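Local atomic coordinates of collagen alpha-1(XX) chain (PDB entry 5KF4), a protein that probably serves in the extracellular matrix as a fibril-associated collagen, represented here by its second fibronectin type III domain. Residues His37-Ser48 / Thr74-Glu85; Leu11-Leu19 / Arg28-Arg36. All coordinates share one frame; numbering follows the deposited sequence.

In the fold
The two interactions lie on opposite sheets of one fibronectin type III beta sandwich, their centres about 10 Å apart. Interaction 2 comes first along the chain and joins strands 15-20 and 27-32 of the three-stranded sheet as a hairpin. Interaction 1 follows and pairs strands 40-47 and 75-84, the two central strands of the four-stranded sheet. The chain passes from strand 27-32 directly to strand 40-47, so residues 33-39 carry it between the sheets. The contacts meet inside the sandwich, where Val-78 packs on Leu-29, and at one end, where Tyr-84 OH probably hydrogen-bonds to Arg-36 O. Each contact thus holds together the strands of one sheet, and the side chains that both send inward pack against each other between the sheets.

Interaction 1 (His37-Ser48 / Thr74-Glu85); sequences HPLKYLIVWRAS and TEYLVSVFPIYE
The Tyr-84 ring takes Pro-38 squarely on one face: CB of Pro-38 stands 3.3 Å from the ring centroid, only 12° off the normal, a CH-pi contact. CG of Pro-38 also lies over a face of Tyr-41, near the rim. Further along, the edge of Trp-45 is turned toward the face of Tyr-76 in an offset edge-to-face pair, the planes at 61°, and at the Phe-81 ring Leu-42 O lies at the edge, in plane. These groups flank the antiparallel pairing of strands 40-47 and 75-84, the central C and F strands of the fibronectin type III sandwich.

Tyr-41, Ile-43, Trp-45, Val-78, Val-80 and Pro-82 point into the sandwich, where Ile-43, Trp-45 and Val-78 meet Leu-67 of strand 64-67. Tyr-76 OH binds Ala-71 N, consistent with a tyrosine corner. On the other sheet face Leu-42 and Phe-81 run alongside each other, CB to CB 3.6 Å, while Val-44 CG2 approaches Phe-81 CE2 at 3.8 Å.

At one end Ser-48 N donates to Glu-75 O at 2.8 Å. The extended Glu-75 side chain, CG anti to the backbone N (chi1 -177°), brings OE1 within 2.9 Å of Ser-48 OG, which donates from above the carboxylate plane. With the carboxylate gone, as with an alanine here in place of Glu-75, the Ser-48 hydroxyl would probably lose this acceptor and be freer to turn. At the other end a classic beta bulge sets Leu-39 and Lys-40 against Ile-83, whose O takes Lys-40 N at 2.9 Å in the carbonyl plane and Leu-39 N weakly at 3.0 Å.

Interaction 2 (Leu11-Leu19 / Arg28-Arg36); sequences LPAPTSLVL and RLSWTPAPR
Thr-32 O is gripped twice by Thr-15, whose N donates to it at 2.5 Å and whose OG1 donates at 3.3 Å, the two arriving from opposite faces of the carbonyl plane. The hydroxyl gets there because OG1 of Thr-15 sits between its own backbone N and carbonyl carbon (chi1 54°). Thr-32 N returns a bond to Thr-15 O, completing a hydrogen-bonded pair of the antiparallel hairpin formed by strands 15-20 and 27-32, the A and B strands of a fibronectin type III domain.

A small hydroxyl relay runs beside this pair. Thr-32 OG1 donates to Ser-16 OG at 2.7 Å, and Ser-16 OG in turn donates to Thr-15 O, also at 2.7 Å, from above the carbonyl plane. Ser-16 has a positive phi of 58°, and the register slips by one residue here: this beta bulge separates the Thr-15/Thr-32 pair from the next hydrogen-bonded pair, Val-18 with Ser-30, where Val-18 N donates to Ser-30 O.

Apolar groups gather on the other side of the strands. Leu-17 crosses Leu-29, its CD1 lying 3.6 Å from Leu-29 CD1, and Leu-19, running alongside, brings CG to 3.8 Å from the same methyl. Ahead of the strand, Pro-14 CB presses on Trp-31 CD1 at 3.3 Å, and Pro-12 CB meets Ala-34 CB at 3.9 Å.

The hairpin closes onto the opposing sheet: Leu-17 and Leu-29 both touch Val-80 of strand 75-84, Leu-17 and Trp-31 pack on Leu-92 of strand 87-97, and Trp-31 pairs edge-to-face with Tyr-41 of strand 40-47.

Interaction 1 (His37-Ser48 / Thr74-Glu85)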
loop_
_atom_site.group_PDB
_atom_site.type_symbol
_atom_site.label_atom_id
_atom_site.label_comp_id
_atom_site.label_asym_id
_atom_site.label_seq_id
_atom_site.Cartn_x
_atom_site.Cartn_y
_atom_site.Cartn_z
ATOM N N HIS A 37 14.677 -5.366 7.035
ATOM C CA HIS A 37 13.236 -5.498 7.141
ATOM C C HIS A 37 12.719 -4.553 8.221
ATOM O O HIS A 37 13.322 -4.433 9.288
ATOM C CB HIS A 37 12.862 -6.948 7.436
ATOM C CG HIS A 37 13.050 -7.860 6.263
ATOM N ND1 HIS A 37 13.666 -7.451 5.101
ATOM C CD2 HIS A 37 12.708 -9.156 6.074
ATOM C CE1 HIS A 37 13.697 -8.458 4.244
ATOM N NE2 HIS A 37 13.121 -9.502 4.810
ATOM N N PRO A 38 11.590 -3.884 7.952
ATOM C CA PRO A 38 11.073 -2.923 8.928
ATOM C C PRO A 38 10.363 -3.591 10.089
ATOM O O PRO A 38 10.335 -4.817 10.174
ATOM C CB PRO A 38 10.105 -2.084 8.096
ATOM C CG PRO A 38 9.596 -3.035 7.074
ATOM C CD PRO A 38 10.783 -3.901 6.716
ATOM N N LEU A 39 9.864 -2.787 11.019
ATOM C CA LEU A 39 9.039 -3.322 12.083
ATOM C C LEU A 39 7.669 -3.560 11.471
ATOM O O LEU A 39 7.036 -4.582 11.730
ATOM C CB LEU A 39 8.974 -2.384 13.290
ATOM C CG LEU A 39 10.152 -2.495 14.265
ATOM C CD1 LEU A 39 11.416 -1.856 13.701
ATOM C CD2 LEU A 39 9.806 -1.906 15.623
ATOM N N LYS A 40 7.234 -2.618 10.634
ATOM C CA LYS A 40 5.903 -2.662 10.026
ATOM C C LYS A 40 5.843 -2.024 8.626
ATOM O O LYS A 40 6.773 -1.339 8.197
ATOM C CB LYS A 40 4.878 -1.958 10.932
ATOM C CG LYS A 40 4.700 -2.543 12.329
ATOM C CD LYS A 40 4.031 -3.913 12.266
ATOM C CE LYS A 40 4.056 -4.613 13.617
ATOM N NZ LYS A 40 3.322 -5.909 13.580
ATOM N N TYR A 41 4.728 -2.261 7.929
ATOM C CA TYR A 41 4.375 -1.557 6.690
ATOM C C TYR A 41 2.987 -0.922 6.788
ATOM O O TYR A 41 2.045 -1.565 7.247
ATOM C CB TYR A 41 4.395 -2.493 5.474
ATOM C CG TYR A 41 5.758 -2.840 4.924
ATOM C CD1 TYR A 41 6.479 -1.915 4.179
ATOM C CD2 TYR A 41 6.307 -4.103 5.110
ATOM C CE1 TYR A 41 7.717 -2.222 3.659
ATOM C CE2 TYR A 41 7.551 -4.421 4.589
ATOM C CZ TYR A 41 8.251 -3.476 3.865
ATOM O OH TYR A 41 9.488 -3.785 3.345
ATOM N N LEU A 42 2.851 0.324 6.336
ATOM C CA LEU A 42 1.532 0.950 6.229
ATOM C C LEU A 42 1.001 0.891 4.798
ATOM O O LEU A 42 1.623 1.412 3.872
ATOM C CB LEU A 42 1.567 2.406 6.694
ATOM C CG LEU A 42 0.279 3.190 6.403
ATOM C CD1 LEU A 42 -0.905 2.653 7.205
ATOM C CD2 LEU A 42 0.449 4.685 6.610
ATOM N N ILE A 43 -0.174 0.290 4.637
ATOM C CA ILE A 43 -0.837 0.179 3.339
ATOM C C ILE A 43 -2.108 1.033 3.273
ATOM O O ILE A 43 -2.983 0.929 4.133
ATOM C CB ILE A 43 -1.191 -1.287 3.027
ATOM C CG1 ILE A 43 0.086 -2.124 2.939
ATOM C CG2 ILE A 43 -1.977 -1.386 1.735
ATOM C CD1 ILE A 43 -0.103 -3.561 3.326
ATOM N N VAL A 44 -2.198 1.874 2.244
ATOM C CA VAL A 44 -3.301 2.823 2.094
ATOM C C VAL A 44 -3.988 2.677 0.738
ATOM O O VAL A 44 -3.323 2.698 -0.296
ATOM C CB VAL A 44 -2.804 4.281 2.225
ATOM C CG1 VAL A 44 -3.972 5.256 2.169
ATOM C CG2 VAL A 44 -1.994 4.466 3.501
ATOM N N TRP A 45 -5.309 2.531 0.732
ATOM C CA TRP A 45 -6.045 2.543 -0.532
ATOM C C TRP A 45 -7.330 3.368 -0.452
ATOM O O TRP A 45 -8.052 3.319 0.543
ATOM C CB TRP A 45 -6.368 1.115 -0.991
ATOM C CG TRP A 45 -7.267 0.353 -0.071
ATOM C CD1 TRP A 45 -8.588 0.084 -0.262
ATOM C CD2 TRP A 45 -6.911 -0.242 1.184
ATOM N NE1 TRP A 45 -9.082 -0.643 0.796
ATOM C CE2 TRP A 45 -8.072 -0.855 1.698
ATOM C CE3 TRP A 45 -5.726 -0.315 1.924
ATOM C CZ2 TRP A 45 -8.082 -1.530 2.916
ATOM C CZ3 TRP A 45 -5.737 -0.985 3.128
ATOM C CH2 TRP A 45 -6.908 -1.586 3.614
ATOM N N ARG A 46 -7.592 4.138 -1.504
ATOM C CA ARG A 46 -8.777 4.988 -1.581
ATOM C C ARG A 46 -9.335 5.033 -2.996
ATOM O O ARG A 46 -8.594 4.873 -3.966
ATOM C CB ARG A 46 -8.485 6.415 -1.114
ATOM C CG ARG A 46 -7.418 7.142 -1.907
ATOM C CD ARG A 46 -7.231 8.547 -1.365
ATOM N NE ARG A 46 -8.511 9.253 -1.316
ATOM C CZ ARG A 46 -8.739 10.357 -0.612
ATOM N NH1 ARG A 46 -7.771 10.897 0.117
ATOM N NH2 ARG A 46 -9.940 10.921 -0.635
ATOM N N ALA A 47 -10.639 5.250 -3.120
ATOM C CA ALA A 47 -11.234 5.426 -4.435
ATOM C C ALA A 47 -10.722 6.739 -5.027
ATOM O O ALA A 47 -10.810 7.793 -4.395
ATOM C CB ALA A 47 -12.758 5.423 -4.346
ATOM N N SER A 48 -10.193 6.664 -6.246
ATOM C CA SER A 48 -9.502 7.793 -6.874
ATOM C C SER A 48 -10.406 8.997 -7.142
ATOM O O SER A 48 -9.916 10.116 -7.305
ATOM C CB SER A 48 -8.838 7.350 -8.183
ATOM O OG SER A 48 -9.780 7.239 -9.235
ATOM N N THR A 74 -14.077 0.127 -9.859
ATOM C CA THR A 74 -13.589 1.289 -9.131
ATOM C C THR A 74 -12.075 1.421 -9.220
ATOM O O THR A 74 -11.349 0.438 -9.105
ATOM C CB THR A 74 -14.003 1.226 -7.645
ATOM O OG1 THR A 74 -15.410 0.966 -7.550
ATOM C CG2 THR A 74 -13.678 2.535 -6.939
ATOM N N GLU A 75 -11.608 2.647 -9.423
ATOM C CA GLU A 75 -10.182 2.928 -9.457
ATOM C C GLU A 75 -9.679 3.262 -8.061
ATOM O O GLU A 75 -10.245 4.109 -7.366
ATOM C CB GLU A 75 -9.876 4.081 -10.411
ATOM C CG GLU A 75 -8.395 4.381 -10.551
ATOM C CD GLU A 75 -8.095 5.357 -11.669
ATOM O OE1 GLU A 75 -8.875 6.313 -11.853
ATOM O OE2 GLU A 75 -7.073 5.173 -12.360
ATOM N N TYR A 76 -8.620 2.577 -7.647
ATOM C CA TYR A 76 -8.010 2.830 -6.351
ATOM C C TYR A 76 -6.568 3.312 -6.447
ATOM O O TYR A 76 -5.795 2.821 -7.266
ATOM C CB TYR A 76 -8.061 1.568 -5.482
ATOM C CG TYR A 76 -9.435 1.231 -4.951
ATOM C CD1 TYR A 76 -9.900 1.806 -3.776
ATOM C CD2 TYR A 76 -10.264 0.340 -5.614
ATOM C CE1 TYR A 76 -11.147 1.504 -3.280
ATOM C CE2 TYR A 76 -11.517 0.034 -5.122
ATOM C CZ TYR A 76 -11.952 0.620 -3.956
ATOM O OH TYR A 76 -13.198 0.323 -3.457
ATOM N N LEU A 77 -6.223 4.290 -5.614
ATOM C CA LEU A 77 -4.830 4.640 -5.384
ATOM C C LEU A 77 -4.325 3.784 -4.239
ATOM O O LEU A 77 -4.870 3.833 -3.141
ATOM C CB LEU A 77 -4.661 6.124 -5.057
ATOM C CG LEU A 77 -3.204 6.597 -5.004
ATOM C CD1 LEU A 77 -2.509 6.380 -6.346
ATOM C CD2 LEU A 77 -3.112 8.055 -4.573
ATOM N N VAL A 78 -3.278 3.011 -4.487
ATOM C CA VAL A 78 -2.799 2.061 -3.494
ATOM C C VAL A 78 -1.367 2.385 -3.083
ATOM O O VAL A 78 -0.494 2.486 -3.931
ATOM C CB VAL A 78 -2.864 0.625 -4.028
ATOM C CG1 VAL A 78 -2.366 -0.338 -2.981
ATOM C CG2 VAL A 78 -4.288 0.278 -4.430
ATOM N N SER A 79 -1.132 2.553 -1.785
ATOM C CA SER A 79 0.180 2.969 -1.300
ATOM C C SER A 79 0.779 1.998 -0.283
ATOM O O SER A 79 0.061 1.390 0.513
ATOM C CB SER A 79 0.094 4.368 -0.694
ATOM O OG SER A 79 -0.351 5.312 -1.654
ATOM N N VAL A 80 2.104 1.866 -0.318
ATOM C CA VAL A 80 2.835 1.037 0.637
ATOM C C VAL A 80 3.884 1.855 1.381
ATOM O O VAL A 80 4.861 2.297 0.789
ATOM C CB VAL A 80 3.534 -0.141 -0.059
ATOM C CG1 VAL A 80 4.291 -0.986 0.956
ATOM C CG2 VAL A 80 2.529 -0.980 -0.813
ATOM N N PHE A 81 3.683 2.045 2.681
ATOM C CA PHE A 81 4.597 2.837 3.503
ATOM C C PHE A 81 5.383 1.952 4.461
ATOM O O PHE A 81 4.797 1.241 5.275
ATOM C CB PHE A 81 3.828 3.891 4.293
ATOM C CG PHE A 81 3.214 4.965 3.445
ATOM C CD1 PHE A 81 3.931 6.105 3.123
ATOM C CD2 PHE A 81 1.916 4.836 2.970
ATOM C CE1 PHE A 81 3.364 7.101 2.352
ATOM C CE2 PHE A 81 1.344 5.828 2.194
ATOM C CZ PHE A 81 2.068 6.961 1.883
ATOM N N PRO A 82 6.719 1.993 4.378
ATOM C CA PRO A 82 7.504 1.209 5.337
ATOM C C PRO A 82 7.561 1.862 6.714
ATOM O O PRO A 82 7.728 3.082 6.811
ATOM C CB PRO A 82 8.897 1.168 4.699
ATOM C CG PRO A 82 8.966 2.409 3.862
ATOM C CD PRO A 82 7.562 2.722 3.414
ATOM N N ILE A 83 7.455 1.055 7.766
ATOM C CA ILE A 83 7.508 1.593 9.119
ATOM C C ILE A 83 8.705 1.024 9.883
ATOM O O ILE A 83 8.722 -0.147 10.267
ATOM C CB ILE A 83 6.204 1.287 9.909
ATOM C CG1 ILE A 83 4.964 1.773 9.148
ATOM C CG2 ILE A 83 6.267 1.879 11.312
ATOM C CD1 ILE A 83 4.938 3.260 8.880
ATOM N N TYR A 84 9.715 1.868 10.060
ATOM C CA TYR A 84 10.911 1.544 10.823
ATOM C C TYR A 84 10.913 2.382 12.098
ATOM O O TYR A 84 9.957 3.108 12.373
ATOM C CB TYR A 84 12.174 1.817 10.003
ATOM C CG TYR A 84 12.378 0.910 8.803
ATOM C CD1 TYR A 84 11.672 1.117 7.624
ATOM C CD2 TYR A 84 13.307 -0.123 8.836
ATOM C CE1 TYR A 84 11.867 0.315 6.521
ATOM C CE2 TYR A 84 13.510 -0.935 7.734
ATOM C CZ TYR A 84 12.785 -0.712 6.584
ATOM O OH TYR A 84 12.969 -1.515 5.485
ATOM N N GLU A 85 11.985 2.282 12.874
ATOM C CA GLU A 85 12.194 3.154 14.031
ATOM C C GLU A 85 12.497 4.608 13.651
ATOM O O GLU A 85 12.215 5.530 14.417
ATOM C CB GLU A 85 13.314 2.606 14.920
ATOM C CG GLU A 85 13.359 3.210 16.328
ATOM C CD GLU A 85 12.170 2.843 17.204
ATOM O OE1 GLU A 85 11.317 2.036 16.777
ATOM O OE2 GLU A 85 12.090 3.373 18.332
#

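Interaction 2 (Leu11-Leu19 / Arg28-Arg36)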
loop_
_atom_site.group_PDB
_atom_site.type_symbol
_atom_site.label_atom_id
_atom_site.label_comp_id
_atom_site.label_asym_id
_atom_site.label_seq_id
_atom_site.Cartn_x
_atom_site.Cartn_y
_atom_site.Cartn_z
ATOM N N LEU A 11 14.834 6.849 3.360
ATOM C CA LEU A 11 14.733 5.686 4.232
ATOM C C LEU A 11 14.711 4.431 3.378
ATOM O O LEU A 11 14.337 4.503 2.207
ATOM C CB LEU A 11 13.463 5.779 5.080
ATOM C CG LEU A 11 13.415 5.121 6.453
ATOM C CD1 LEU A 11 13.300 6.169 7.553
ATOM C CD2 LEU A 11 12.252 4.174 6.481
ATOM N N PRO A 12 15.143 3.280 3.930
ATOM C CA PRO A 12 15.019 2.134 3.029
ATOM C C PRO A 12 13.548 1.857 2.733
ATOM O O PRO A 12 12.715 1.776 3.641
ATOM C CB PRO A 12 15.667 0.990 3.813
ATOM C CG PRO A 12 16.497 1.655 4.870
ATOM C CD PRO A 12 15.781 2.922 5.207
ATOM N N ALA A 13 13.251 1.711 1.450
ATOM C CA ALA A 13 11.893 1.492 0.976
ATOM C C ALA A 13 11.790 0.180 0.225
ATOM O O ALA A 13 12.772 -0.279 -0.353
ATOM C CB ALA A 13 11.446 2.648 0.092
ATOM N N PRO A 14 10.605 -0.436 0.225
ATOM C CA PRO A 14 10.531 -1.580 -0.677
ATOM C C PRO A 14 10.490 -1.083 -2.121
ATOM O O PRO A 14 10.283 0.106 -2.355
ATOM C CB PRO A 14 9.225 -2.265 -0.280
ATOM C CG PRO A 14 8.398 -1.200 0.355
ATOM C CD PRO A 14 9.337 -0.179 0.929
ATOM N N THR A 15 10.720 -1.978 -3.072
ATOM C CA THR A 15 10.723 -1.608 -4.480
ATOM C C THR A 15 9.802 -2.507 -5.286
ATOM O O THR A 15 9.312 -3.521 -4.780
ATOM C CB THR A 15 12.142 -1.670 -5.082
ATOM O OG1 THR A 15 12.708 -2.965 -4.852
ATOM C CG2 THR A 15 13.040 -0.604 -4.460
ATOM N N SER A 16 9.549 -2.103 -6.530
ATOM C CA SER A 16 8.872 -2.941 -7.521
ATOM C C SER A 16 7.488 -3.396 -7.067
ATOM O O SER A 16 7.273 -4.579 -6.797
ATOM C CB SER A 16 9.737 -4.160 -7.869
ATOM O OG SER A 16 9.616 -5.191 -6.908
ATOM N N LEU A 17 6.551 -2.455 -6.995
ATOM C CA LEU A 17 5.187 -2.773 -6.587
ATOM C C LEU A 17 4.435 -3.521 -7.688
ATOM O O LEU A 17 4.392 -3.079 -8.833
ATOM C CB LEU A 17 4.430 -1.496 -6.219
ATOM C CG LEU A 17 3.002 -1.695 -5.712
ATOM C CD1 LEU A 17 3.055 -2.233 -4.291
ATOM C CD2 LEU A 17 2.197 -0.415 -5.778
ATOM N N VAL A 18 3.837 -4.653 -7.330
ATOM C CA VAL A 18 3.081 -5.462 -8.282
ATOM C C VAL A 18 1.634 -5.651 -7.818
ATOM O O VAL A 18 1.378 -6.268 -6.786
ATOM C CB VAL A 18 3.734 -6.846 -8.496
ATOM C CG1 VAL A 18 2.987 -7.632 -9.553
ATOM C CG2 VAL A 18 5.199 -6.691 -8.881
ATOM N N LEU A 19 0.693 -5.130 -8.599
ATOM C CA LEU A 19 -0.729 -5.225 -8.277
ATOM C C LEU A 19 -1.413 -6.261 -9.168
ATOM O O LEU A 19 -1.637 -6.009 -10.350
ATOM C CB LEU A 19 -1.421 -3.861 -8.432
ATOM C CG LEU A 19 -0.844 -2.602 -7.768
ATOM C CD1 LEU A 19 0.358 -2.051 -8.525
ATOM C CD2 LEU A 19 -1.905 -1.528 -7.638
ATOM N N ARG A 28 -4.247 -8.016 -5.247
ATOM C CA ARG A 28 -3.084 -8.412 -4.476
ATOM C C ARG A 28 -2.003 -7.368 -4.643
ATOM O O ARG A 28 -1.813 -6.812 -5.721
ATOM C CB ARG A 28 -2.554 -9.786 -4.876
ATOM C CG ARG A 28 -2.036 -10.543 -3.666
ATOM C CD ARG A 28 -1.520 -11.935 -3.982
ATOM N NE ARG A 28 -2.055 -12.949 -3.071
ATOM C CZ ARG A 28 -1.901 -12.959 -1.748
ATOM N NH1 ARG A 28 -2.437 -13.941 -1.036
ATOM N NH2 ARG A 28 -1.221 -12.003 -1.127
ATOM N N LEU A 29 -1.296 -7.115 -3.551
ATOM C CA LEU A 29 -0.218 -6.149 -3.543
ATOM C C LEU A 29 1.084 -6.888 -3.325
ATOM O O LEU A 29 1.166 -7.768 -2.470
ATOM C CB LEU A 29 -0.447 -5.114 -2.447
ATOM C CG LEU A 29 0.080 -3.711 -2.699
ATOM C CD1 LEU A 29 -0.421 -3.201 -4.041
ATOM C CD2 LEU A 29 -0.376 -2.818 -1.568
ATOM N N SER A 30 2.097 -6.539 -4.105
ATOM C CA SER A 30 3.391 -7.186 -3.972
ATOM C C SER A 30 4.513 -6.178 -4.164
ATOM O O SER A 30 4.420 -5.285 -5.000
ATOM C CB SER A 30 3.516 -8.332 -4.978
ATOM O OG SER A 30 2.899 -9.511 -4.486
ATOM N N TRP A 31 5.592 -6.356 -3.417
ATOM C CA TRP A 31 6.701 -5.419 -3.450
ATOM C C TRP A 31 8.015 -6.123 -3.133
ATOM O O TRP A 31 8.008 -7.206 -2.560
ATOM C CB TRP A 31 6.432 -4.282 -2.456
ATOM C CG TRP A 31 6.238 -4.755 -1.030
ATOM C CD1 TRP A 31 7.200 -4.897 -0.068
ATOM C CD2 TRP A 31 5.004 -5.165 -0.422
ATOM N NE1 TRP A 31 6.639 -5.356 1.100
ATOM C CE2 TRP A 31 5.293 -5.530 0.908
ATOM C CE3 TRP A 31 3.682 -5.251 -0.874
ATOM C CZ2 TRP A 31 4.309 -5.977 1.791
ATOM C CZ3 TRP A 31 2.708 -5.698 0.004
ATOM C CH2 TRP A 31 3.026 -6.054 1.320
ATOM N N THR A 32 9.140 -5.539 -3.534
ATOM C CA THR A 32 10.430 -6.111 -3.161
ATOM C C THR A 32 11.031 -5.355 -1.978
ATOM O O THR A 32 11.428 -4.199 -2.113
ATOM C CB THR A 32 11.421 -6.109 -4.342
ATOM O OG1 THR A 32 10.909 -6.939 -5.393
ATOM C CG2 THR A 32 12.773 -6.651 -3.904
ATOM N N PRO A 33 11.113 -6.020 -0.816
ATOM C CA PRO A 33 11.569 -5.401 0.431
ATOM C C PRO A 33 13.054 -5.075 0.417
ATOM O O PRO A 33 13.832 -5.774 -0.234
ATOM C CB PRO A 33 11.264 -6.463 1.490
ATOM C CG PRO A 33 11.260 -7.756 0.757
ATOM C CD PRO A 33 11.034 -7.487 -0.709
ATOM N N ALA A 34 13.438 -4.023 1.131
ATOM C CA ALA A 34 14.843 -3.716 1.342
ATOM C C ALA A 34 15.464 -4.783 2.251
ATOM O O ALA A 34 14.745 -5.434 3.015
ATOM C CB ALA A 34 14.998 -2.326 1.938
ATOM N N PRO A 35 16.794 -4.975 2.159
ATOM C CA PRO A 35 17.532 -5.963 2.962
ATOM C C PRO A 35 17.280 -5.816 4.460
ATOM O O PRO A 35 17.225 -6.813 5.180
ATOM C CB PRO A 35 18.998 -5.668 2.635
ATOM C CG PRO A 35 18.979 -5.007 1.310
ATOM C CD PRO A 35 17.640 -4.364 1.116
ATOM N N ARG A 36 17.128 -4.581 4.919
ATOM C CA ARG A 36 16.730 -4.334 6.296
ATOM C C ARG A 36 15.215 -4.336 6.396
ATOM O O ARG A 36 14.540 -3.434 5.898
ATOM C CB ARG A 36 17.285 -2.994 6.783
ATOM C CG ARG A 36 17.428 -2.840 8.286
ATOM C CD ARG A 36 18.003 -1.469 8.604
ATOM N NE ARG A 36 17.444 -0.892 9.823
ATOM C CZ ARG A 36 17.430 0.411 10.086
ATOM N NH1 ARG A 36 17.935 1.269 9.209
ATOM N NH2 ARG A 36 16.906 0.860 11.220
#